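Side-chain contacts in ribonucleoside-diphosphate reductase subunit beta (Bacillus halodurans C-125, PDB 2RCC), which probably forms the metal-binding small subunit of a class I ribonucleotide reductase, which makes the deoxyribonucleotides needed for DNA synthesis: residues 54-59 and 122-127; 95-100 and 110-115; 189-194 and 219-224; 195-200 and 211-216; 259-264 and 283-288. All blocks are in the same frame, centred on the assembly; numbering follows the deposited sequence.

All five interactions belong to one ferritin-like helical fold. Interactions 1 and 2 both use helix 106-133, with their centres about 22 Å apart, and both also touch the second subunit. Interactions 3 and 4 join helices 191-202 and 207-237, their centres about 10 Å apart, and 4 falls between the segments of 3 in the chain, as 2 does between those of 1. Interaction 5 comes last, on helices 244-268 and 278-295. Its centre is about 13 Å from that of interaction 3, which it meets through E261. H122 NE2 is probably hydrogen-bonded to D219 OD2, and L115 packs on H223, so interaction 3, which holds the predicted iron ligands E220 and H223, touches all four other contacts.

Interaction 1 of 5, residues 54-59 and 122-127; sequences TPFEIN and HNQSYS
P55 and S125 bring their CA atoms to 5.4 Å, where a short 3-10 turn, residues 55-57, rests on helix 106-133 of the ferritin-like helical fold. The contact is close packing of side chains. The compact proline ring suits this approach: its CG lies 3.2 Å from Q124 OE1 and, in one of two modelled positions of the serine, 3.3 Å from S125 OG. The proline carbons offer these oxygens only van der Waals contact; Q124 OE1 is hydrogen-bonded to Y45 OH of the second subunit, and S125 OG, in that same modelled position, to V121 O, one turn back on its own helix.

Q124 leaves the helix with CG anti to the backbone N, and the bend that follows (chi2 -104°) brings its amide beside the F56 ring. There Q124 NE2 stands 3.2 Å from F56 CZ; the two side chains cross at about a right angle, yet the ring and amide planes lie only 15° apart. F56 also packs on Y42 of the second subunit, which places this corner at the dimer interface. The same helix carries H122 and Y126, by similarity an iron ligand and the active-site tyrosine, but they make no contact with the turn.

The turn is braced from within. T54 OG1 accepts from F56 N at 3.3 Å, an ST turn, while T54 N donates at 162° to E57 OE1, 3.2 Å away and met from above the carboxylate plane.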
# COMPACT_ATOMS: atom_id res chain seq x y z
N THR A 54 14.96 2.95 -0.77
CA THR A 54 14.87 1.95 -1.81
C THR A 54 16.24 1.33 -1.95
O THR A 54 17.24 1.95 -1.62
CB THR A 54 14.39 2.46 -3.23
OG1 THR A 54 15.47 3.08 -3.92
CG2 THR A 54 13.17 3.38 -3.10
N PRO A 55 16.31 0.11 -2.45
CA PRO A 55 17.66 -0.48 -2.61
C PRO A 55 18.56 0.23 -3.63
O PRO A 55 19.76 0.07 -3.57
CB PRO A 55 17.35 -1.91 -3.04
CG PRO A 55 16.00 -1.85 -3.63
CD PRO A 55 15.25 -0.83 -2.85
N PHE A 56 17.99 1.06 -4.50
CA PHE A 56 18.75 1.74 -5.51
C PHE A 56 19.67 2.83 -4.98
O PHE A 56 20.53 3.29 -5.71
CB PHE A 56 17.82 2.30 -6.62
CG PHE A 56 17.01 1.22 -7.29
CD1 PHE A 56 17.59 0.36 -8.19
CD2 PHE A 56 15.67 1.02 -6.95
CE1 PHE A 56 16.86 -0.68 -8.80
CE2 PHE A 56 14.93 -0.00 -7.55
CZ PHE A 56 15.53 -0.85 -8.49
N GLU A 57 19.50 3.25 -3.73
CA GLU A 57 20.36 4.21 -3.09
C GLU A 57 21.60 3.52 -2.47
O GLU A 57 22.51 4.20 -2.02
CB GLU A 57 19.55 4.98 -2.00
CG GLU A 57 19.36 4.26 -0.63
CD GLU A 57 18.27 4.88 0.29
OE1 GLU A 57 17.12 5.17 -0.16
OE2 GLU A 57 18.57 5.04 1.50
N ILE A 58 21.65 2.18 -2.47
CA ILE A 58 22.74 1.40 -1.86
C ILE A 58 23.65 0.78 -2.92
O ILE A 58 23.21 -0.02 -3.76
CB ILE A 58 22.15 0.35 -0.92
CG1 ILE A 58 21.51 1.08 0.28
CG2 ILE A 58 23.23 -0.63 -0.45
CD1 ILE A 58 20.70 0.21 1.14
N ASN A 59 24.93 1.15 -2.89
CA ASN A 59 25.89 0.66 -3.87
C ASN A 59 26.50 -0.64 -3.37
O ASN A 59 27.10 -0.67 -2.30
CB ASN A 59 26.97 1.72 -4.10
CG ASN A 59 27.90 1.38 -5.27
OD1 ASN A 59 28.40 0.27 -5.39
ND2 ASN A 59 28.14 2.36 -6.11
N HIS A 122 10.98 -4.74 0.12
CA HIS A 122 11.85 -5.70 0.84
C HIS A 122 12.18 -6.88 -0.08
O HIS A 122 13.35 -7.24 -0.23
CB HIS A 122 11.24 -6.23 2.15
CG HIS A 122 10.96 -5.16 3.17
ND1 HIS A 122 10.22 -5.38 4.31
CD2 HIS A 122 11.29 -3.84 3.19
CE1 HIS A 122 10.13 -4.26 5.01
NE2 HIS A 122 10.79 -3.32 4.35
N ASN A 123 11.18 -7.46 -0.72
CA ASN A 123 11.43 -8.58 -1.62
C ASN A 123 12.36 -8.23 -2.79
O ASN A 123 13.28 -9.00 -3.13
CB ASN A 123 10.14 -9.20 -2.12
CG ASN A 123 10.38 -10.50 -2.89
OD1 ASN A 123 10.81 -11.52 -2.32
ND2 ASN A 123 10.14 -10.45 -4.18
N GLN A 124 12.15 -7.07 -3.39
CA GLN A 124 13.03 -6.62 -4.48
C GLN A 124 14.48 -6.34 -4.00
O GLN A 124 15.44 -6.51 -4.78
CB GLN A 124 12.39 -5.41 -5.18
CG GLN A 124 13.21 -4.82 -6.33
CD GLN A 124 13.90 -3.54 -5.97
OE1 GLN A 124 13.35 -2.69 -5.24
NE2 GLN A 124 15.07 -3.33 -6.56
N SER A 125 14.63 -5.87 -2.76
CA SER A 125 15.93 -5.61 -2.16
C SER A 125 16.71 -6.92 -1.98
O SER A 125 17.92 -6.96 -2.13
CB SER A 125 15.77 -4.88 -0.82
OG SER A 125 15.06 -3.66 -0.98
N TYR A 126 16.01 -8.01 -1.62
CA TYR A 126 16.69 -9.30 -1.49
C TYR A 126 17.24 -9.76 -2.86
O TYR A 126 18.38 -10.20 -2.97
CB TYR A 126 15.81 -10.39 -0.89
CG TYR A 126 15.36 -10.14 0.52
CD1 TYR A 126 16.25 -9.83 1.52
CD2 TYR A 126 14.01 -10.24 0.86
CE1 TYR A 126 15.80 -9.56 2.84
CE2 TYR A 126 13.57 -10.01 2.14
CZ TYR A 126 14.45 -9.69 3.13
OH TYR A 126 13.98 -9.47 4.40
N SER A 127 16.42 -9.66 -3.89
CA SER A 127 16.86 -9.95 -5.26
C SER A 127 18.01 -9.09 -5.70
O SER A 127 18.89 -9.56 -6.38
CB SER A 127 15.72 -9.76 -6.27
OG SER A 127 14.72 -10.72 -6.00

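Interaction 2 of 5, residues 95-100 and 110-115; sequences YSMRAA and ALMSVL
Both M97 and M112, present as selenomethionines, start with CG beside the backbone N and then bend twice, at chi2 (-51° and -54°) and again at chi3, which curls each chain into the gap between the helices. The two side chains lie alongside, pointing opposite ways, and M97 SE comes to 3.9 Å from M112 CE. The same selenium lies 3.9 Å from the backbone oxygen M112 O. A long, flexible, apolar chain suits this place, since the axes of segments 95-100 and 110-115 approach only to 10.7 Å and small side chains line part of the gap.

M112 does most of the filling. Near its root, CG rests 3.9 Å from A100 CB, where a methyl group leaves room for it; at its end, CE reaches S96 OG at 3.4 Å. F227 of helix 207-237 and L103 also pack on M112. M97 meets E101 of the second subunit, and S113 OG is hydrogen-bonded to S116 OG of that subunit, so the dimer interface is close by.

The short helix 95-100 and the long helix 106-133 follow each other in sequence, and these segments run at 163°, an antiparallel helical hairpin within the ferritin-like fold, whose longer arm carries the predicted iron ligands E119 and H122.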
# COMPACT_ATOMS: atom_id res chain seq x y z
N TYR A 95 -2.09 -14.21 3.16
CA TYR A 95 -3.22 -14.31 4.08
C TYR A 95 -3.40 -13.01 4.86
O TYR A 95 -4.53 -12.65 5.20
CB TYR A 95 -3.04 -15.46 5.04
CG TYR A 95 -3.12 -16.82 4.42
CD1 TYR A 95 -4.36 -17.37 4.06
CD2 TYR A 95 -1.97 -17.60 4.24
CE1 TYR A 95 -4.44 -18.64 3.50
CE2 TYR A 95 -2.05 -18.87 3.70
CZ TYR A 95 -3.27 -19.39 3.34
OH TYR A 95 -3.28 -20.65 2.80
N SER A 96 -2.31 -12.31 5.16
CA SER A 96 -2.42 -11.03 5.92
C SER A 96 -3.31 -10.03 5.20
O SER A 96 -4.15 -9.37 5.82
CB SER A 96 -1.04 -10.41 6.15
OG SER A 96 -1.11 -9.28 7.03
N MSE A 97 -3.15 -9.94 3.89
CA MSE A 97 -3.94 -9.00 3.08
C MSE A 97 -5.37 -9.45 2.88
O MSE A 97 -6.25 -8.59 2.80
CB MSE A 97 -3.22 -8.65 1.77
CG MSE A 97 -1.89 -7.92 1.95
SE MSE A 97 -1.87 -6.34 3.11
CE MSE A 97 -3.26 -5.36 2.09
N ARG A 98 -5.63 -10.77 2.82
CA ARG A 98 -7.01 -11.27 2.80
C ARG A 98 -7.71 -10.92 4.13
O ARG A 98 -8.88 -10.58 4.14
CB ARG A 98 -7.10 -12.77 2.53
N ALA A 99 -6.97 -10.99 5.26
CA ALA A 99 -7.52 -10.64 6.58
C ALA A 99 -7.74 -9.13 6.67
O ALA A 99 -8.70 -8.65 7.30
CB ALA A 99 -6.57 -11.11 7.70
N ALA A 100 -6.85 -8.39 6.03
CA ALA A 100 -6.90 -6.91 6.01
C ALA A 100 -8.20 -6.38 5.44
O ALA A 100 -8.66 -5.34 5.87
CB ALA A 100 -5.67 -6.28 5.27
N ALA A 110 -5.44 1.76 5.31
CA ALA A 110 -4.39 2.51 4.62
C ALA A 110 -2.98 2.06 5.06
O ALA A 110 -2.04 1.91 4.24
CB ALA A 110 -4.56 4.01 4.85
N LEU A 111 -2.81 1.86 6.35
CA LEU A 111 -1.51 1.42 6.87
C LEU A 111 -1.16 0.02 6.34
O LEU A 111 -0.01 -0.27 6.07
CB LEU A 111 -1.46 1.53 8.39
CG LEU A 111 -1.44 2.92 9.04
CD1 LEU A 111 -1.75 2.79 10.56
CD2 LEU A 111 -0.10 3.62 8.73
N MSE A 112 -2.15 -0.82 6.14
CA MSE A 112 -1.91 -2.15 5.52
C MSE A 112 -1.43 -2.00 4.08
O MSE A 112 -0.57 -2.75 3.64
CB MSE A 112 -3.12 -3.06 5.62
CG MSE A 112 -3.50 -3.49 7.02
SE MSE A 112 -2.09 -4.34 8.03
CE MSE A 112 -1.80 -5.97 6.96
N SER A 113 -1.93 -0.98 3.36
CA SER A 113 -1.45 -0.67 2.02
C SER A 113 0.04 -0.26 2.06
O SER A 113 0.83 -0.73 1.25
CB SER A 113 -2.33 0.40 1.35
OG SER A 113 -1.78 0.82 0.13
N VAL A 114 0.40 0.61 3.00
CA VAL A 114 1.78 1.04 3.17
C VAL A 114 2.64 -0.20 3.52
O VAL A 114 3.67 -0.39 2.92
CB VAL A 114 1.93 2.14 4.26
CG1 VAL A 114 3.42 2.48 4.49
CG2 VAL A 114 1.08 3.38 3.94
N LEU A 115 2.15 -1.11 4.37
CA LEU A 115 2.91 -2.33 4.73
C LEU A 115 3.17 -3.22 3.52
O LEU A 115 4.26 -3.78 3.35
CB LEU A 115 2.21 -3.24 5.80
CG LEU A 115 2.63 -3.04 7.24
CD1 LEU A 115 2.30 -1.64 7.71
CD2 LEU A 115 2.06 -4.08 8.20

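Interaction 3 of 5, residues 189-194 and 219-224; sequences NFYSGF and DEQLHV
Y191 OH is gripped from two helices: Q221 NE2 donates to it at 2.8 Å and 146°, and E186 O forms a second hydrogen bond. This lies near the centre of the chain, within its ferritin-like helical fold, beside the predicted iron ligands E220 and H223. Tyrosine suits the place because its long ring carries a polar tip across from helix 191-202. The Q221 amide meets that ring at its edge, with the planes 69° apart and the hydroxyl tilted from the amide plane. Q221 is itself anchored, NE2 to N217 O and OE1 to R292.

E220 reaches out on an extended chain, and its OE1 settles between two aromatic residues, 3.3 Å from F194 CE2 and 3.5 Å from Y191 OH. F194 approaches from the facing helix, its ring steeply inclined to the carboxylate, and it also packs on Y126, the likely active-site tyrosine. A water at the edge of the Y191 ring links the segments, hydrogen-bonding N189 O at 2.8 Å and E220 OE2 at 2.6 Å.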
# COMPACT_ATOMS: atom_id res chain seq x y z
N ASN A 189 10.65 -14.64 12.97
CA ASN A 189 11.12 -15.43 11.82
C ASN A 189 12.26 -14.77 11.10
O ASN A 189 12.21 -13.58 10.88
CB ASN A 189 10.01 -15.71 10.80
CG ASN A 189 9.04 -16.73 11.31
OD1 ASN A 189 9.04 -17.05 12.50
ND2 ASN A 189 8.21 -17.26 10.43
N PHE A 190 13.29 -15.54 10.80
CA PHE A 190 14.52 -15.08 10.16
C PHE A 190 15.36 -14.08 10.95
O PHE A 190 16.36 -13.66 10.43
CB PHE A 190 14.28 -14.60 8.72
CG PHE A 190 13.63 -15.62 7.86
CD1 PHE A 190 14.26 -16.84 7.64
CD2 PHE A 190 12.38 -15.40 7.31
CE1 PHE A 190 13.65 -17.82 6.89
CE2 PHE A 190 11.77 -16.37 6.55
CZ PHE A 190 12.40 -17.58 6.33
N TYR A 191 15.05 -13.81 12.22
CA TYR A 191 15.92 -12.95 13.01
C TYR A 191 17.30 -13.56 13.19
O TYR A 191 18.23 -12.79 13.31
CB TYR A 191 15.26 -12.51 14.34
CG TYR A 191 14.33 -11.30 14.13
CD1 TYR A 191 13.38 -11.28 13.09
CD2 TYR A 191 14.39 -10.19 14.96
CE1 TYR A 191 12.52 -10.17 12.89
CE2 TYR A 191 13.54 -9.07 14.76
CZ TYR A 191 12.61 -9.07 13.74
OH TYR A 191 11.77 -7.97 13.55
N SER A 192 17.45 -14.91 13.20
CA SER A 192 18.78 -15.57 13.20
C SER A 192 19.55 -15.21 11.95
O SER A 192 20.77 -15.00 11.99
CB SER A 192 18.68 -17.09 13.17
OG SER A 192 17.99 -17.58 14.28
N GLY A 193 18.83 -15.21 10.83
CA GLY A 193 19.41 -14.91 9.54
C GLY A 193 19.82 -13.47 9.44
O GLY A 193 20.88 -13.19 8.94
N PHE A 194 19.00 -12.55 9.94
CA PHE A 194 19.41 -11.14 9.97
C PHE A 194 20.66 -10.96 10.80
O PHE A 194 21.58 -10.26 10.40
CB PHE A 194 18.31 -10.22 10.46
CG PHE A 194 17.01 -10.29 9.65
CD1 PHE A 194 17.01 -10.48 8.26
CD2 PHE A 194 15.80 -10.13 10.29
CE1 PHE A 194 15.83 -10.53 7.53
CE2 PHE A 194 14.58 -10.19 9.55
CZ PHE A 194 14.61 -10.39 8.18
N ASP A 219 11.79 -1.27 9.38
CA ASP A 219 10.40 -1.30 8.91
C ASP A 219 9.61 -2.37 9.66
O ASP A 219 8.47 -2.16 10.05
CB ASP A 219 10.33 -1.66 7.43
CG ASP A 219 10.85 -0.59 6.51
OD1 ASP A 219 10.95 0.58 6.87
OD2 ASP A 219 11.09 -0.93 5.34
N GLU A 220 10.21 -3.54 9.83
CA GLU A 220 9.51 -4.61 10.55
C GLU A 220 9.14 -4.21 11.96
O GLU A 220 8.09 -4.55 12.40
CB GLU A 220 10.31 -5.88 10.59
CG GLU A 220 10.45 -6.56 9.25
CD GLU A 220 11.13 -7.92 9.42
OE1 GLU A 220 12.19 -7.97 10.09
OE2 GLU A 220 10.59 -8.91 8.87
N GLN A 221 9.96 -3.40 12.63
CA GLN A 221 9.63 -3.00 14.00
C GLN A 221 8.37 -2.16 14.06
O GLN A 221 7.59 -2.31 15.00
CB GLN A 221 10.80 -2.28 14.71
CG GLN A 221 12.15 -3.00 14.72
CD GLN A 221 12.05 -4.49 14.95
OE1 GLN A 221 11.58 -4.92 16.00
NE2 GLN A 221 12.53 -5.30 14.00
N LEU A 222 8.15 -1.29 13.07
CA LEU A 222 6.93 -0.50 13.03
C LEU A 222 5.71 -1.39 12.67
O LEU A 222 4.61 -1.15 13.16
CB LEU A 222 7.09 0.70 12.10
CG LEU A 222 8.09 1.77 12.53
CD1 LEU A 222 8.19 2.90 11.46
CD2 LEU A 222 7.70 2.37 13.85
N HIS A 223 5.94 -2.41 11.86
CA HIS A 223 4.88 -3.36 11.51
C HIS A 223 4.46 -4.10 12.78
O HIS A 223 3.25 -4.20 13.06
CB HIS A 223 5.32 -4.36 10.44
CG HIS A 223 5.72 -3.75 9.12
ND1 HIS A 223 6.04 -4.53 8.03
CD2 HIS A 223 5.85 -2.47 8.71
CE1 HIS A 223 6.38 -3.75 7.01
NE2 HIS A 223 6.28 -2.50 7.40
N VAL A 224 5.44 -4.58 13.57
CA VAL A 224 5.14 -5.25 14.85
C VAL A 224 4.40 -4.31 15.81
O VAL A 224 3.49 -4.72 16.48
CB VAL A 224 6.43 -5.78 15.57
CG1 VAL A 224 6.09 -6.31 16.95
CG2 VAL A 224 7.11 -6.86 14.72
O HOH W 1 11.02 -11.34 9.78

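Interaction 4 of 5, residues 195-200 and 211-216; sequences AFFYNL and TMINYI
The side chains of Y198 and N214 cross at about a right angle, with the tyrosine ring and the amide turned 83° apart. N214 ND2 donates to Y198 OH in the plane of its own amide, at 3.2 Å and an almost straight 177°. The hydroxyl has a stronger partner one turn farther along, N217 ND2.

Beside this polar pair, I213 divides its branches between two aromatic residues. Its CG2, anti to the backbone N, lies 3.9 Å from Y198 CZ, whereas the CG1 arm carries CD1 to 3.8 Å from F197 CD2, the isoleucine and phenylalanine side chains crossing at about a right angle. Beta-branching suits I213 to this double task. Helices 191-202 and 207-237, consecutive in the ferritin-like fold, run at 139° to each other in these short segments, whose axes approach to 9.6 Å.

A phenylalanine in place of Y198 would probably leave the amides of N214 and N217 without their shared hydroxyl partner. Across from I213, F197 also meets F78 edge-to-face, while F196 CD2 lies above one face of the F197 ring, offset toward the rim.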
# COMPACT_ATOMS: atom_id res chain seq x y z
N ALA A 195 20.72 -11.62 11.95
CA ALA A 195 21.92 -11.60 12.80
C ALA A 195 23.17 -12.05 12.07
O ALA A 195 24.26 -11.50 12.32
CB ALA A 195 21.70 -12.45 14.07
N PHE A 196 23.04 -13.04 11.18
CA PHE A 196 24.15 -13.52 10.34
C PHE A 196 24.74 -12.34 9.53
O PHE A 196 25.94 -12.16 9.48
CB PHE A 196 23.73 -14.70 9.44
CG PHE A 196 24.72 -15.02 8.34
CD1 PHE A 196 25.74 -15.92 8.57
CD2 PHE A 196 24.62 -14.45 7.09
CE1 PHE A 196 26.64 -16.22 7.57
CE2 PHE A 196 25.56 -14.72 6.09
CZ PHE A 196 26.55 -15.60 6.33
N PHE A 197 23.87 -11.55 8.91
CA PHE A 197 24.31 -10.42 8.15
C PHE A 197 24.99 -9.37 9.03
O PHE A 197 26.04 -8.83 8.67
CB PHE A 197 23.15 -9.83 7.32
CG PHE A 197 22.62 -10.79 6.30
CD1 PHE A 197 23.42 -11.22 5.26
CD2 PHE A 197 21.35 -11.30 6.40
CE1 PHE A 197 22.94 -12.11 4.33
CE2 PHE A 197 20.88 -12.19 5.46
CZ PHE A 197 21.68 -12.59 4.44
N TYR A 198 24.40 -9.10 10.21
CA TYR A 198 25.00 -8.12 11.13
C TYR A 198 26.34 -8.61 11.68
O TYR A 198 27.23 -7.79 11.93
CB TYR A 198 24.06 -7.78 12.29
CG TYR A 198 22.70 -7.22 11.90
CD1 TYR A 198 22.55 -6.31 10.85
CD2 TYR A 198 21.57 -7.56 12.63
CE1 TYR A 198 21.29 -5.80 10.53
CE2 TYR A 198 20.33 -7.06 12.32
CZ TYR A 198 20.21 -6.18 11.28
OH TYR A 198 18.97 -5.70 11.00
N ASN A 199 26.47 -9.94 11.86
CA ASN A 199 27.74 -10.53 12.34
C ASN A 199 28.84 -10.27 11.33
O ASN A 199 29.99 -10.09 11.70
CB ASN A 199 27.57 -12.04 12.61
CG ASN A 199 28.87 -12.72 13.11
OD1 ASN A 199 29.41 -12.35 14.14
ND2 ASN A 199 29.33 -13.72 12.38
N LEU A 200 28.51 -10.28 10.04
CA LEU A 200 29.53 -9.95 9.00
C LEU A 200 29.94 -8.49 9.06
O LEU A 200 31.14 -8.17 9.06
CB LEU A 200 29.03 -10.31 7.58
CG LEU A 200 28.85 -11.80 7.24
CD1 LEU A 200 28.26 -12.00 5.86
CD2 LEU A 200 30.18 -12.55 7.35
N THR A 211 23.27 -3.04 5.90
CA THR A 211 22.55 -1.79 5.90
C THR A 211 21.12 -1.97 5.37
O THR A 211 20.16 -1.52 6.01
CB THR A 211 23.22 -0.73 5.01
OG1 THR A 211 24.52 -0.39 5.53
CG2 THR A 211 22.34 0.50 4.91
N MSE A 212 20.97 -2.71 4.27
CA MSE A 212 19.63 -2.93 3.69
C MSE A 212 18.80 -3.84 4.59
O MSE A 212 17.62 -3.59 4.81
CB MSE A 212 19.74 -3.50 2.28
CG MSE A 212 18.76 -2.82 1.23
SE MSE A 212 19.60 -3.09 -0.40
CE MSE A 212 19.28 -4.99 -0.27
N ILE A 213 19.44 -4.87 5.15
CA ILE A 213 18.80 -5.73 6.15
C ILE A 213 18.30 -4.91 7.34
O ILE A 213 17.20 -5.14 7.85
CB ILE A 213 19.77 -6.84 6.68
CG1 ILE A 213 20.14 -7.84 5.57
CG2 ILE A 213 19.16 -7.61 7.85
CD1 ILE A 213 18.99 -8.70 5.05
N ASN A 214 19.11 -3.96 7.79
CA ASN A 214 18.76 -3.10 8.90
C ASN A 214 17.60 -2.17 8.55
O ASN A 214 16.75 -1.95 9.40
CB ASN A 214 19.98 -2.32 9.35
CG ASN A 214 19.84 -1.75 10.75
OD1 ASN A 214 20.01 -0.56 10.94
ND2 ASN A 214 19.49 -2.60 11.72
N TYR A 215 17.56 -1.64 7.32
CA TYR A 215 16.38 -0.87 6.88
C TYR A 215 15.13 -1.74 6.87
O TYR A 215 14.08 -1.28 7.35
CB TYR A 215 16.58 -0.24 5.53
CG TYR A 215 17.68 0.82 5.44
CD1 TYR A 215 18.23 1.43 6.57
CD2 TYR A 215 18.11 1.26 4.20
CE1 TYR A 215 19.22 2.42 6.44
CE2 TYR A 215 19.05 2.24 4.07
CZ TYR A 215 19.60 2.81 5.19
OH TYR A 215 20.56 3.81 5.05
N ILE A 216 15.25 -2.96 6.36
CA ILE A 216 14.14 -3.92 6.38
C ILE A 216 13.68 -4.20 7.82
O ILE A 216 12.48 -4.13 8.14
CB ILE A 216 14.49 -5.25 5.69
CG1 ILE A 216 14.69 -5.07 4.18
CG2 ILE A 216 13.39 -6.35 5.99
CD1 ILE A 216 15.38 -6.23 3.41

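Interaction 5 of 5, residues 259-264 and 283-288; sequences DLEKDW and TYISFI
I285 is held snugly on one side of this contact, whereas K262 runs along the more open side. Helices 244-268 and 278-295 form an antiparallel pair in the ferritin-like fold; the axes of the two short segments approach to 9.7 Å and run at 152°. On the tight side I285 CD1 fits between two methylenes, 3.8 Å from E261 CG and 3.7 Å from K262 CG, and its CG2 lies 4.0 Å from E261 CB. A branched apolar chain suits this gap.

K262, itself partly exposed, passes I285 with its extended chain heading the other way and ends at S286: K262 NZ donates to S286 OG at 2.8 Å. An alanine at K262 would probably leave S286 without this donor and uncover one flank of I285.

E261 bends at chi2 (62°), turning its carboxylate away from I285 toward helix 191-202. OE1 forms a salt bridge with R155 NH2 and accepts a hydrogen bond from F190 N, at that helix's N-cap, while E261 OE2 probably accepts from S192 N at 2.9 Å.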
# COMPACT_ATOMS: atom_id res chain seq x y z
N ASP A 259 11.14 -22.36 18.64
CA ASP A 259 11.71 -23.66 18.33
C ASP A 259 11.98 -23.84 16.83
O ASP A 259 13.03 -24.36 16.46
CB ASP A 259 10.80 -24.81 18.81
CG ASP A 259 10.74 -24.95 20.32
OD1 ASP A 259 11.60 -24.38 21.02
OD2 ASP A 259 9.82 -25.65 20.82
N LEU A 260 11.03 -23.42 15.98
CA LEU A 260 11.20 -23.51 14.53
C LEU A 260 12.35 -22.63 14.06
O LEU A 260 13.11 -23.04 13.20
CB LEU A 260 9.92 -23.15 13.77
CG LEU A 260 8.83 -24.23 13.77
CD1 LEU A 260 7.47 -23.68 13.32
CD2 LEU A 260 9.25 -25.41 12.91
N GLU A 261 12.47 -21.44 14.63
CA GLU A 261 13.59 -20.54 14.28
C GLU A 261 14.92 -21.18 14.64
O GLU A 261 15.83 -21.18 13.83
CB GLU A 261 13.40 -19.18 14.95
CG GLU A 261 14.47 -18.12 14.62
CD GLU A 261 14.55 -17.73 13.16
OE1 GLU A 261 13.64 -17.99 12.36
OE2 GLU A 261 15.56 -17.13 12.78
N LYS A 262 15.01 -21.76 15.84
CA LYS A 262 16.22 -22.45 16.31
C LYS A 262 16.55 -23.60 15.38
O LYS A 262 17.71 -23.79 15.07
CB LYS A 262 16.04 -22.98 17.74
CG LYS A 262 15.93 -21.87 18.76
CD LYS A 262 15.49 -22.34 20.11
CE LYS A 262 15.15 -21.11 20.98
NZ LYS A 262 14.89 -21.39 22.39
N ASP A 263 15.55 -24.33 14.91
CA ASP A 263 15.77 -25.45 13.97
C ASP A 263 16.37 -24.93 12.66
O ASP A 263 17.33 -25.48 12.13
CB ASP A 263 14.48 -26.20 13.67
CG ASP A 263 13.92 -26.97 14.88
OD1 ASP A 263 14.68 -27.33 15.81
OD2 ASP A 263 12.68 -27.20 14.90
N TRP A 264 15.76 -23.88 12.12
CA TRP A 264 16.24 -23.26 10.91
C TRP A 264 17.67 -22.76 11.08
O TRP A 264 18.52 -22.99 10.22
CB TRP A 264 15.30 -22.15 10.48
CG TRP A 264 14.14 -22.67 9.71
CD1 TRP A 264 12.95 -23.17 10.19
CD2 TRP A 264 14.08 -22.78 8.31
NE1 TRP A 264 12.15 -23.56 9.16
CE2 TRP A 264 12.82 -23.33 7.99
CE3 TRP A 264 14.96 -22.45 7.28
CZ2 TRP A 264 12.41 -23.53 6.69
CZ3 TRP A 264 14.57 -22.67 5.99
CH2 TRP A 264 13.31 -23.22 5.70
N THR A 283 19.59 -18.52 22.78
CA THR A 283 19.16 -17.66 23.88
C THR A 283 18.60 -16.35 23.33
O THR A 283 17.62 -15.86 23.85
CB THR A 283 20.28 -17.38 24.87
OG1 THR A 283 20.85 -18.62 25.28
CG2 THR A 283 19.78 -16.60 26.12
N TYR A 284 19.24 -15.80 22.31
CA TYR A 284 18.77 -14.58 21.64
C TYR A 284 17.38 -14.78 21.01
O TYR A 284 16.51 -13.92 21.14
CB TYR A 284 19.81 -14.08 20.61
CG TYR A 284 19.34 -12.97 19.70
CD1 TYR A 284 19.04 -11.71 20.20
CD2 TYR A 284 19.20 -13.18 18.33
CE1 TYR A 284 18.58 -10.68 19.35
CE2 TYR A 284 18.76 -12.18 17.49
CZ TYR A 284 18.47 -10.94 17.99
OH TYR A 284 18.04 -9.97 17.12
N ILE A 285 17.15 -15.92 20.37
CA ILE A 285 15.81 -16.24 19.83
C ILE A 285 14.75 -16.32 20.97
O ILE A 285 13.64 -15.81 20.82
CB ILE A 285 15.82 -17.56 19.01
CG1 ILE A 285 16.71 -17.39 17.77
CG2 ILE A 285 14.37 -18.01 18.60
CD1 ILE A 285 17.17 -18.73 17.17
N SER A 286 15.10 -16.91 22.11
CA SER A 286 14.19 -16.96 23.29
C SER A 286 13.87 -15.56 23.81
O SER A 286 12.70 -15.24 24.14
CB SER A 286 14.77 -17.78 24.44
OG SER A 286 14.88 -19.14 24.07
N PHE A 287 14.91 -14.75 23.91
CA PHE A 287 14.80 -13.34 24.30
C PHE A 287 13.83 -12.57 23.37
O PHE A 287 13.01 -11.77 23.84
CB PHE A 287 16.21 -12.72 24.26
CG PHE A 287 16.25 -11.27 24.61
CD1 PHE A 287 16.28 -10.87 25.93
CD2 PHE A 287 16.31 -10.30 23.61
CE1 PHE A 287 16.36 -9.54 26.27
CE2 PHE A 287 16.38 -8.95 23.95
CZ PHE A 287 16.41 -8.58 25.29
N ILE A 288 13.92 -12.79 22.05
CA ILE A 288 12.99 -12.15 21.10
C ILE A 288 11.58 -12.63 21.33
O ILE A 288 10.65 -11.81 21.33
CB ILE A 288 13.36 -12.37 19.60
CG1 ILE A 288 14.76 -11.82 19.26
CG2 ILE A 288 12.34 -11.70 18.68
CD1 ILE A 288 14.99 -10.43 19.75